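Local coordinates for protein BA42 (Bizionia argentinensis, PDB 4OA3), which is of unknown function but binds two calcium ions and consists of a stand-alone TPM domain, at residues Asn99-Gln102 and Leu103-Gln107; Asn109-Gln112 and Gly113-Gly117; Val44-Arg47 and Ala48-Val51. All blocks are in the same frame, centred on the assembly; numbering follows the deposited sequence.

Contact 1 of 3, residues Asn99-Gln102 and Leu103-Gln107; sequences NAIQ and LQFKQ
The methyl CG2 of Ile-101 sits over the centre of the Phe-105 ring, one turn further along the helix. Ile-101 CG2 stands 3.5 Å from the centroid of the Phe-105 ring and 12° off its normal, a CH-pi contact over the face. CG1 lies beside the backbone N (chi1 -60°), which leaves CG2 anti to that N and directed along the helix toward Phe-105. The two side chains run side by side in the same direction. Beneath them the backbone sets the spacing: Phe-105 N gives a nearly straight bond of 2.9 Å to Ile-101 O, and the same oxygen receives a weak second bond from Gln-104 N.

On other sides of the helix the contacts are polar. A water molecule donates to Ala-100 O and accepts from Gln-104 NE2 at 3.0 Å, so it ties a backbone carbonyl to a side chain four residues on. The other end of that amide, OE1, is hydrogen-bonded to Asn-109 ND2, and with both ends held the amide is probably fixed in its rotation. Gln-102 O takes the N-H of Lys-106, and the Gln-102 side chain crosses that of Lys-106 at about a right angle. Past Phe-105, Gln-107 NE2 reaches back to Leu-103 O at 3.0 Å. That oxygen lies in the plane of the Gln-107 amide, whereas the nitrogen approaches from above the carbonyl plane.

Gln-104 touches Gln-112 and Asp-116 of helix 110-128, and Ala-100 rests on Lys-120 of the same helix. Phe-77 of strand 76-81 meets the Phe-105 ring nearly at a right angle and also touches Ile-101; Phe-110, at the start of helix 110-128, meets the same ring with the planes about 25° apart.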
ATOM      1  N   ASN A  99       4.267  -7.522  -8.696  1.00 17.99           N
ATOM      2  CA  ASN A  99       3.824  -8.491  -9.694  1.00 18.78           C
ATOM      3  C   ASN A  99       2.377  -8.850  -9.490  1.00 18.30           C
ATOM      4  O   ASN A  99       1.640  -8.983 -10.465  1.00 18.15           O
ATOM      5  CB  ASN A  99       4.691  -9.741  -9.644  1.00 21.96           C
ATOM      6  CG  ASN A  99       6.109  -9.481 -10.121  1.00 41.60           C
ATOM      7  OD1 ASN A  99       6.400  -8.489 -10.808  1.00 36.31           O
ATOM      8  ND2 ASN A  99       7.040 -10.321  -9.702  1.00 41.24           N
ATOM      9  N   ALA A 100       1.938  -8.971  -8.221  1.00 17.92           N
ATOM     10  CA  ALA A 100       0.555  -9.308  -7.906  1.00 16.85           C
ATOM     11  C   ALA A 100      -0.398  -8.201  -8.337  1.00 19.29           C
ATOM     12  O   ALA A 100      -1.464  -8.481  -8.868  1.00 19.00           O
ATOM     13  CB  ALA A 100       0.394  -9.600  -6.425  1.00 17.35           C
ATOM     14  N   ILE A 101       0.009  -6.927  -8.185  1.00 16.14           N
ATOM     15  CA  ILE A 101      -0.825  -5.809  -8.637  1.00 16.02           C
ATOM     16  C   ILE A 101      -0.871  -5.735 -10.168  1.00 17.44           C
ATOM     17  O   ILE A 101      -1.940  -5.658 -10.757  1.00 18.30           O
ATOM     18  CB  ILE A 101      -0.308  -4.468  -8.058  1.00 18.26           C
ATOM     19  CG1 ILE A 101      -0.328  -4.489  -6.512  1.00 17.44           C
ATOM     20  CG2 ILE A 101      -1.109  -3.277  -8.631  1.00 19.68           C
ATOM     21  CD1 ILE A 101       0.403  -3.319  -5.859  1.00 18.31           C
ATOM     22  N   GLN A 102       0.303  -5.786 -10.794  1.00 18.36           N
ATOM     23  CA  GLN A 102       0.419  -5.666 -12.239  1.00 19.93           C
ATOM     24  C   GLN A 102      -0.318  -6.782 -12.970  1.00 22.42           C
ATOM     25  O   GLN A 102      -0.950  -6.539 -13.986  1.00 22.41           O
ATOM     26  CB  GLN A 102       1.889  -5.690 -12.649  1.00 21.22           C
ATOM     27  CG  GLN A 102       2.100  -5.332 -14.132  1.00 31.73           C
ATOM     28  CD  GLN A 102       1.588  -3.942 -14.410  1.00 41.77           C
ATOM     29  OE1 GLN A 102       1.959  -3.002 -13.716  1.00 35.96           O
ATOM     30  NE2 GLN A 102       0.619  -3.790 -15.302  1.00 35.98           N
ATOM     31  N   LEU A 103      -0.261  -8.001 -12.445  1.00 18.95           N
ATOM     32  CA  LEU A 103      -0.966  -9.117 -13.066  1.00 18.99           C
ATOM     33  C   LEU A 103      -2.431  -8.798 -13.233  1.00 21.21           C
ATOM     34  O   LEU A 103      -3.037  -9.112 -14.261  1.00 22.16           O
ATOM     35  CB  LEU A 103      -0.789 -10.368 -12.217  1.00 18.19           C
ATOM     36  CG  LEU A 103      -1.554 -11.613 -12.679  1.00 19.34           C
ATOM     37  CD1 LEU A 103      -1.101 -12.068 -14.088  1.00 18.61           C
ATOM     38  CD2 LEU A 103      -1.387 -12.735 -11.682  1.00 21.46           C
ATOM     39  N   GLN A 104      -3.044  -8.183 -12.207  1.00 18.52           N
ATOM     40  CA  GLN A 104      -4.449  -7.865 -12.294  1.00 18.12           C
ATOM     41  C   GLN A 104      -4.688  -6.579 -13.062  1.00 21.51           C
ATOM     42  O   GLN A 104      -5.643  -6.529 -13.824  1.00 20.56           O
ATOM     43  CB  GLN A 104      -5.054  -7.747 -10.897  1.00 18.46           C
ATOM     44  CG  GLN A 104      -4.914  -8.987 -10.036  1.00 19.25           C
ATOM     45  CD  GLN A 104      -5.492 -10.189 -10.723  1.00 20.94           C
ATOM     46  OE1 GLN A 104      -6.569 -10.124 -11.334  1.00 19.81           O
ATOM     47  NE2 GLN A 104      -4.757 -11.292 -10.693  1.00 20.66           N
ATOM     48  N   PHE A 105      -3.826  -5.570 -12.905  1.00 20.94           N
ATOM     49  CA  PHE A 105      -4.017  -4.306 -13.631  1.00 21.87           C
ATOM     50  C   PHE A 105      -3.932  -4.498 -15.133  1.00 30.86           C
ATOM     51  O   PHE A 105      -4.721  -3.888 -15.839  1.00 31.69           O
ATOM     52  CB  PHE A 105      -3.003  -3.234 -13.198  1.00 23.03           C
ATOM     53  CG  PHE A 105      -3.241  -2.490 -11.910  1.00 23.47           C
ATOM     54  CD1 PHE A 105      -4.259  -2.866 -11.041  1.00 23.77           C
ATOM     55  CD2 PHE A 105      -2.468  -1.386 -11.579  1.00 25.06           C
ATOM     56  CE1 PHE A 105      -4.498  -2.143  -9.871  1.00 24.00           C
ATOM     57  CE2 PHE A 105      -2.686  -0.692 -10.391  1.00 26.44           C
ATOM     58  CZ  PHE A 105      -3.688  -1.092  -9.534  1.00 23.13           C
ATOM     59  N   LYS A 106      -3.058  -5.399 -15.615  1.00 28.17           N
ATOM     60  CA  LYS A 106      -2.940  -5.635 -17.058  1.00 29.82           C
ATOM     61  C   LYS A 106      -4.167  -6.326 -17.638  1.00 33.79           C
ATOM     62  O   LYS A 106      -4.370  -6.248 -18.845  1.00 34.59           O
ATOM     63  CB  LYS A 106      -1.632  -6.346 -17.415  1.00 33.16           C
ATOM     64  CG  LYS A 106      -1.647  -7.846 -17.341  1.00 37.96           C
ATOM     65  CD  LYS A 106      -0.238  -8.385 -17.144  1.00 52.95           C
ATOM     66  CE  LYS A 106      -0.066  -9.770 -17.711  1.00 64.79           C
ATOM     67  NZ  LYS A 106       1.266 -10.349 -17.390  1.00 78.09           N
ATOM     68  N   GLN A 107      -5.013  -6.953 -16.790  1.00 27.26           N
ATOM     69  CA  GLN A 107      -6.265  -7.579 -17.190  1.00 26.18           C
ATOM     70  C   GLN A 107      -7.515  -6.702 -16.942  1.00 30.08           C
ATOM     71  O   GLN A 107      -8.630  -7.179 -17.129  1.00 30.17           O
ATOM     72  CB  GLN A 107      -6.462  -8.879 -16.405  1.00 26.63           C
ATOM     73  CG  GLN A 107      -5.402  -9.925 -16.643  1.00 28.69           C
ATOM     74  CD  GLN A 107      -5.701 -11.135 -15.809  1.00 30.18           C
ATOM     75  OE1 GLN A 107      -6.545 -11.965 -16.159  1.00 32.95           O
ATOM     76  NE2 GLN A 107      -5.010 -11.288 -14.691  1.00 23.50           N
TER
HETATM   77  O   HOH W   1      -2.629 -11.025  -8.566  1.00 17.88           O

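Contact 2 of 3, residues Asn109-Gln112 and Gly113-Gly117; sequences NFKQ and GLVDG
Gln-112 O takes the N-H of Asp-116 at 2.8 Å, an i to i+4 bond in the first turns of helix 110-128, and the two side chains repeat the link. Gln-112 NE2 donates to Asp-116 OD1 at 2.9 Å and 166°. The oxygen lies in the amide plane, but the nitrogen comes to it from above the carboxylate plane, the two flat groups being turned 51° apart. At the other end of the amide, OE1 accepts from Lys-111 NZ at 2.8 Å, so the glutamine relays between a lysine and an aspartate and both its polar ends are used. With an alanine here, the Lys-111 ammonium and the Asp-116 carboxylate would each probably lose this partner and be freer to turn. The Gln-112 chain bends at chi2 (62°), which carries the amide forward along the helix to Asp-116, NE2 passing 3.8 Å from Val-115 CG1.

The inward flank is apolar. Leu-114 packs on Ile-68 and Val-70 of strand 65-71, and Val-115 meets Ile-17 of helix 11-24. Leu-114 CD1 lies over one face of the Phe-110 ring, offset toward the rim, 4.3 Å from Phe-110 CE2.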
ATOM      1  N   ASN A 109      -8.448  -5.577 -13.924  1.00 23.98           N
ATOM      2  CA  ASN A 109      -9.030  -5.949 -12.634  1.00 22.33           C
ATOM      3  C   ASN A 109      -8.424  -5.048 -11.579  1.00 23.63           C
ATOM      4  O   ASN A 109      -7.545  -5.442 -10.829  1.00 21.84           O
ATOM      5  CB  ASN A 109      -8.741  -7.405 -12.330  1.00 21.83           C
ATOM      6  CG  ASN A 109      -9.316  -8.377 -13.316  1.00 37.12           C
ATOM      7  OD1 ASN A 109     -10.330  -8.101 -13.965  1.00 30.49           O
ATOM      8  ND2 ASN A 109      -8.682  -9.545 -13.426  1.00 31.03           N
ATOM      9  N   PHE A 110      -8.880  -3.795 -11.562  1.00 21.45           N
ATOM     10  CA  PHE A 110      -8.329  -2.775 -10.687  1.00 21.85           C
ATOM     11  C   PHE A 110      -8.483  -3.097  -9.197  1.00 21.04           C
ATOM     12  O   PHE A 110      -7.494  -3.115  -8.469  1.00 20.43           O
ATOM     13  CB  PHE A 110      -8.972  -1.435 -11.053  1.00 23.40           C
ATOM     14  CG  PHE A 110      -8.364  -0.239 -10.374  1.00 26.51           C
ATOM     15  CD1 PHE A 110      -7.084   0.185 -10.699  1.00 30.02           C
ATOM     16  CD2 PHE A 110      -9.116   0.545  -9.516  1.00 30.57           C
ATOM     17  CE1 PHE A 110      -6.531   1.309 -10.082  1.00 31.22           C
ATOM     18  CE2 PHE A 110      -8.569   1.689  -8.928  1.00 33.17           C
ATOM     19  CZ  PHE A 110      -7.270   2.033  -9.181  1.00 30.33           C
ATOM     20  N   LYS A 111      -9.695  -3.399  -8.759  1.00 18.90           N
ATOM     21  CA  LYS A 111      -9.931  -3.789  -7.368  1.00 18.67           C
ATOM     22  C   LYS A 111      -9.083  -4.996  -6.996  1.00 20.76           C
ATOM     23  O   LYS A 111      -8.375  -4.988  -5.989  1.00 18.60           O
ATOM     24  CB  LYS A 111     -11.426  -4.079  -7.100  1.00 21.52           C
ATOM     25  CG  LYS A 111     -11.742  -4.543  -5.671  1.00 27.18           C
ATOM     26  CD  LYS A 111     -12.579  -5.810  -5.606  1.00 40.07           C
ATOM     27  CE  LYS A 111     -11.796  -7.059  -5.879  1.00 54.31           C
ATOM     28  NZ  LYS A 111     -12.674  -8.257  -5.850  1.00 61.82           N
ATOM     29  N   GLN A 112      -9.109  -6.046  -7.830  1.00 18.25           N
ATOM     30  CA  GLN A 112      -8.370  -7.249  -7.487  1.00 17.84           C
ATOM     31  C   GLN A 112      -6.864  -7.041  -7.404  1.00 16.22           C
ATOM     32  O   GLN A 112      -6.195  -7.666  -6.578  1.00 16.28           O
ATOM     33  CB  GLN A 112      -8.689  -8.401  -8.469  1.00 19.55           C
ATOM     34  CG  GLN A 112      -8.402  -9.764  -7.868  1.00 22.36           C
ATOM     35  CD  GLN A 112      -9.252 -10.032  -6.642  1.00 21.31           C
ATOM     36  OE1 GLN A 112     -10.480  -9.880  -6.671  1.00 26.39           O
ATOM     37  NE2 GLN A 112      -8.628 -10.397  -5.536  1.00 22.09           N
ATOM     38  N   GLY A 113      -6.329  -6.174  -8.231  1.00 15.73           N
ATOM     39  CA  GLY A 113      -4.913  -5.856  -8.151  1.00 14.98           C
ATOM     40  C   GLY A 113      -4.555  -5.255  -6.809  1.00 17.06           C
ATOM     41  O   GLY A 113      -3.548  -5.602  -6.197  1.00 16.52           O
ATOM     42  N   LEU A 114      -5.402  -4.320  -6.336  1.00 16.06           N
ATOM     43  CA  LEU A 114      -5.101  -3.714  -5.043  1.00 15.70           C
ATOM     44  C   LEU A 114      -5.270  -4.721  -3.928  1.00 15.52           C
ATOM     45  O   LEU A 114      -4.432  -4.783  -3.039  1.00 14.69           O
ATOM     46  CB  LEU A 114      -6.007  -2.517  -4.821  1.00 15.63           C
ATOM     47  CG  LEU A 114      -5.674  -1.324  -5.735  1.00 18.47           C
ATOM     48  CD1 LEU A 114      -6.709  -0.225  -5.602  1.00 17.78           C
ATOM     49  CD2 LEU A 114      -4.266  -0.765  -5.414  1.00 21.43           C
ATOM     50  N   VAL A 115      -6.327  -5.527  -3.948  1.00 15.49           N
ATOM     51  CA  VAL A 115      -6.515  -6.527  -2.892  1.00 14.83           C
ATOM     52  C   VAL A 115      -5.354  -7.505  -2.864  1.00 16.77           C
ATOM     53  O   VAL A 115      -4.820  -7.822  -1.798  1.00 16.02           O
ATOM     54  CB  VAL A 115      -7.843  -7.270  -3.099  1.00 17.27           C
ATOM     55  CG1 VAL A 115      -7.922  -8.545  -2.239  1.00 17.57           C
ATOM     56  CG2 VAL A 115      -9.020  -6.341  -2.794  1.00 16.70           C
ATOM     57  N   ASP A 116      -4.967  -8.002  -4.042  1.00 16.47           N
ATOM     58  CA  ASP A 116      -3.861  -8.964  -4.123  1.00 16.96           C
ATOM     59  C   ASP A 116      -2.527  -8.390  -3.704  1.00 15.81           C
ATOM     60  O   ASP A 116      -1.736  -9.060  -3.022  1.00 17.40           O
ATOM     61  CB  ASP A 116      -3.746  -9.528  -5.538  1.00 18.47           C
ATOM     62  CG  ASP A 116      -4.879 -10.449  -5.938  1.00 22.62           C
ATOM     63  OD1 ASP A 116      -5.747 -10.772  -5.063  1.00 21.10           O
ATOM     64  OD2 ASP A 116      -4.913 -10.851  -7.108  1.00 20.24           O
ATOM     65  N   GLY A 117      -2.280  -7.126  -4.051  1.00 14.79           N
ATOM     66  CA  GLY A 117      -1.074  -6.455  -3.623  1.00 14.68           C
ATOM     67  C   GLY A 117      -1.044  -6.256  -2.129  1.00 15.26           C
ATOM     68  O   GLY A 117      -0.012  -6.443  -1.500  1.00 15.71           O
TER

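Contact 3 of 3, residues Val44-Arg47 and Ala48-Val51; sequences VFDR and AMDV
Arg-47 lays one face of its guanidinium over Val-51, one turn further along helix 44-54: the methyl CG2 lies over the centre of the group, 3.6 Å from CZ. The fit comes from both ends. The arginine chain leaves with CG anti to the backbone N, then bends at chi2 (56°) to run along the helix, while CG2 of Val-51 is the branch turned back to the preceding turn, 3.4 Å from Arg-47 O.

With a methyl on that face, the guanidinium meets its polar partners through its N-H groups. NH2 forms a salt bridge with Glu-37 OE1, and NE also has a hydrogen-bonding partner. Arg-47 NH1 donates to a water at 3.0 Å, which in turn donates to Asp-50 OD2 at 2.7 Å. The water thus joins two opposite charges whose own atoms, Arg-47 NH1 and Asp-50 OD2, stand 5.0 Å apart. In the backbone, the carbonyls of Val-44, Phe-45, Asp-46 and Arg-47 each receive the N-H four residues on; the last of these, Val-51 N to Arg-47 O, is 2.9 Å long. Asp-50 O, further on, is taken by Asn-54 ND2.

Elsewhere on the helix, Met-49 SD stands obliquely to the Phe-45 ring, 5.5 Å from its centroid, a Met-aromatic contact, and Met-49 CE lies 3.9 Å from Asp-46 OD1. Helix 44-54 is the crossover of the beta-alpha-beta unit between strands 31-37 and 65-71. Val-51 packs on Leu-67 and Ala-48 on Tyr-69, both of strand 65-71; Ala-48 also meets Val-78, and Phe-45 and Met-49 meet Tyr-80, of strand 76-81.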
ATOM      1  N   VAL A  44       7.599   9.765 -10.311  0.50 16.57           N
ATOM      2  CA  VAL A  44       6.514   9.179  -9.518  0.50 16.09           C
ATOM      3  C   VAL A  44       6.937   8.863  -8.092  0.50 19.86           C
ATOM      4  O   VAL A  44       6.110   8.980  -7.195  0.50 18.97           O
ATOM      5  CB  VAL A  44       5.855   7.959 -10.210  0.50 19.58           C
ATOM      6  CG1 VAL A  44       5.229   8.365 -11.546  0.50 19.75           C
ATOM      7  CG2 VAL A  44       6.857   6.812 -10.404  0.50 19.26           C
ATOM      8  N   PHE A  45       8.203   8.455  -7.868  1.00 18.16           N
ATOM      9  CA  PHE A  45       8.701   8.157  -6.527  1.00 18.10           C
ATOM     10  C   PHE A  45       8.620   9.400  -5.642  1.00 20.25           C
ATOM     11  O   PHE A  45       8.107   9.311  -4.526  1.00 19.86           O
ATOM     12  CB  PHE A  45      10.144   7.658  -6.606  1.00 20.62           C
ATOM     13  CG  PHE A  45      10.745   7.226  -5.294  1.00 22.88           C
ATOM     14  CD1 PHE A  45      11.494   8.108  -4.532  1.00 26.10           C
ATOM     15  CD2 PHE A  45      10.545   5.944  -4.819  1.00 25.72           C
ATOM     16  CE1 PHE A  45      12.089   7.688  -3.339  1.00 27.01           C
ATOM     17  CE2 PHE A  45      11.148   5.520  -3.637  1.00 28.07           C
ATOM     18  CZ  PHE A  45      11.901   6.401  -2.902  1.00 25.02           C
ATOM     19  N   ASP A  46       9.083  10.576  -6.140  1.00 18.28           N
ATOM     20  CA  ASP A  46       9.014  11.814  -5.397  1.00 17.88           C
ATOM     21  C   ASP A  46       7.553  12.166  -5.082  1.00 17.50           C
ATOM     22  O   ASP A  46       7.269  12.642  -3.985  1.00 17.90           O
ATOM     23  CB  ASP A  46       9.693  13.006  -6.129  1.00 20.91           C
ATOM     24  CG  ASP A  46      11.192  13.104  -5.902  1.00 39.24           C
ATOM     25  OD1 ASP A  46      11.801  12.089  -5.517  1.00 42.94           O
ATOM     26  OD2 ASP A  46      11.752  14.202  -6.119  1.00 46.83           O
ATOM     27  N   ARG A  47       6.637  11.955  -6.027  1.00 14.95           N
ATOM     28  CA  ARG A  47       5.244  12.261  -5.747  1.00 14.01           C
ATOM     29  C   ARG A  47       4.728  11.331  -4.637  1.00 15.29           C
ATOM     30  O   ARG A  47       4.050  11.783  -3.708  1.00 14.97           O
ATOM     31  CB  ARG A  47       4.373  12.142  -7.010  1.00 13.99           C
ATOM     32  CG  ARG A  47       2.866  12.293  -6.770  1.00 16.35           C
ATOM     33  CD  ARG A  47       2.491  13.591  -6.090  1.00 14.76           C
ATOM     34  NE  ARG A  47       1.042  13.691  -5.894  1.00 15.15           N
ATOM     35  CZ  ARG A  47       0.447  14.577  -5.097  1.00 18.56           C
ATOM     36  NH1 ARG A  47       1.165  15.476  -4.430  1.00 17.70           N
ATOM     37  NH2 ARG A  47      -0.870  14.555  -4.938  1.00 18.33           N
ATOM     38  N   ALA A  48       5.008  10.036  -4.747  1.00 15.10           N
ATOM     39  CA  ALA A  48       4.560   9.109  -3.693  1.00 13.55           C
ATOM     40  C   ALA A  48       5.147   9.477  -2.324  1.00 16.22           C
ATOM     41  O   ALA A  48       4.451   9.391  -1.322  1.00 15.70           O
ATOM     42  CB  ALA A  48       4.955   7.695  -4.056  1.00 15.47           C
ATOM     43  N   MET A  49       6.407   9.917  -2.270  1.00 15.88           N
ATOM     44  CA  MET A  49       7.063  10.361  -1.044  1.00 17.98           C
ATOM     45  C   MET A  49       6.338  11.603  -0.480  1.00 17.94           C
ATOM     46  O   MET A  49       6.081  11.646   0.717  1.00 18.08           O
ATOM     47  CB  MET A  49       8.516  10.700  -1.358  1.00 22.88           C
ATOM     48  CG  MET A  49       9.321  11.058  -0.163  1.00 30.01           C
ATOM     49  SD  MET A  49      11.106  10.917  -0.511  1.00 38.55           S
ATOM     50  CE  MET A  49      11.302  12.186  -1.648  1.00 36.24           C
ATOM     51  N   ASP A  50       5.941  12.558  -1.339  1.00 15.94           N
ATOM     52  CA  ASP A  50       5.179  13.721  -0.880  1.00 14.86           C
ATOM     53  C   ASP A  50       3.834  13.274  -0.315  1.00 16.59           C
ATOM     54  O   ASP A  50       3.385  13.790   0.707  1.00 17.05           O
ATOM     55  CB  ASP A  50       4.942  14.736  -2.021  1.00 15.56           C
ATOM     56  CG  ASP A  50       6.166  15.499  -2.516  1.00 19.67           C
ATOM     57  OD1 ASP A  50       7.138  15.644  -1.741  1.00 20.46           O
ATOM     58  OD2 ASP A  50       6.114  16.019  -3.624  1.00 21.06           O
ATOM     59  N   VAL A  51       3.146  12.365  -0.992  1.00 14.20           N
ATOM     60  CA  VAL A  51       1.856  11.896  -0.484  1.00 12.67           C
ATOM     61  C   VAL A  51       2.030  11.170   0.853  1.00 13.84           C
ATOM     62  O   VAL A  51       1.271  11.445   1.792  1.00 13.87           O
ATOM     63  CB  VAL A  51       1.173  10.994  -1.519  1.00 14.72           C
ATOM     64  CG1 VAL A  51      -0.080  10.339  -0.943  1.00 13.40           C
ATOM     65  CG2 VAL A  51       0.783  11.798  -2.757  1.00 15.23           C
TER
HETATM   66  O   HOH W   2       3.922  16.473  -5.087  1.00 18.63           O

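All three contacts are single-turn pairings within helices that pack on the one mixed sheet. Contact 3 comes first along the chain, on the crossover helix 44-54; contact 1 follows on helix 95-105 and contact 2 on helix 110-128, the next helix. Contacts 1 and 2 have centres about 7 Å apart and touch: Gln-104 CB packs on Gly-113 CA at 3.3 Å, and Phe-105 CE1 on Phe-110 O at 3.4 Å. Contact 3 lies about 21 Å from either, centre to centre, and touches neither. Helix 44-54 packs on strands 65-71 and 76-81, helix 95-105 on 76-81 and helix 110-128 on 65-71, consistent with a layered alpha/beta domain. Contacts 1 and 2 lie away from the calcium sites.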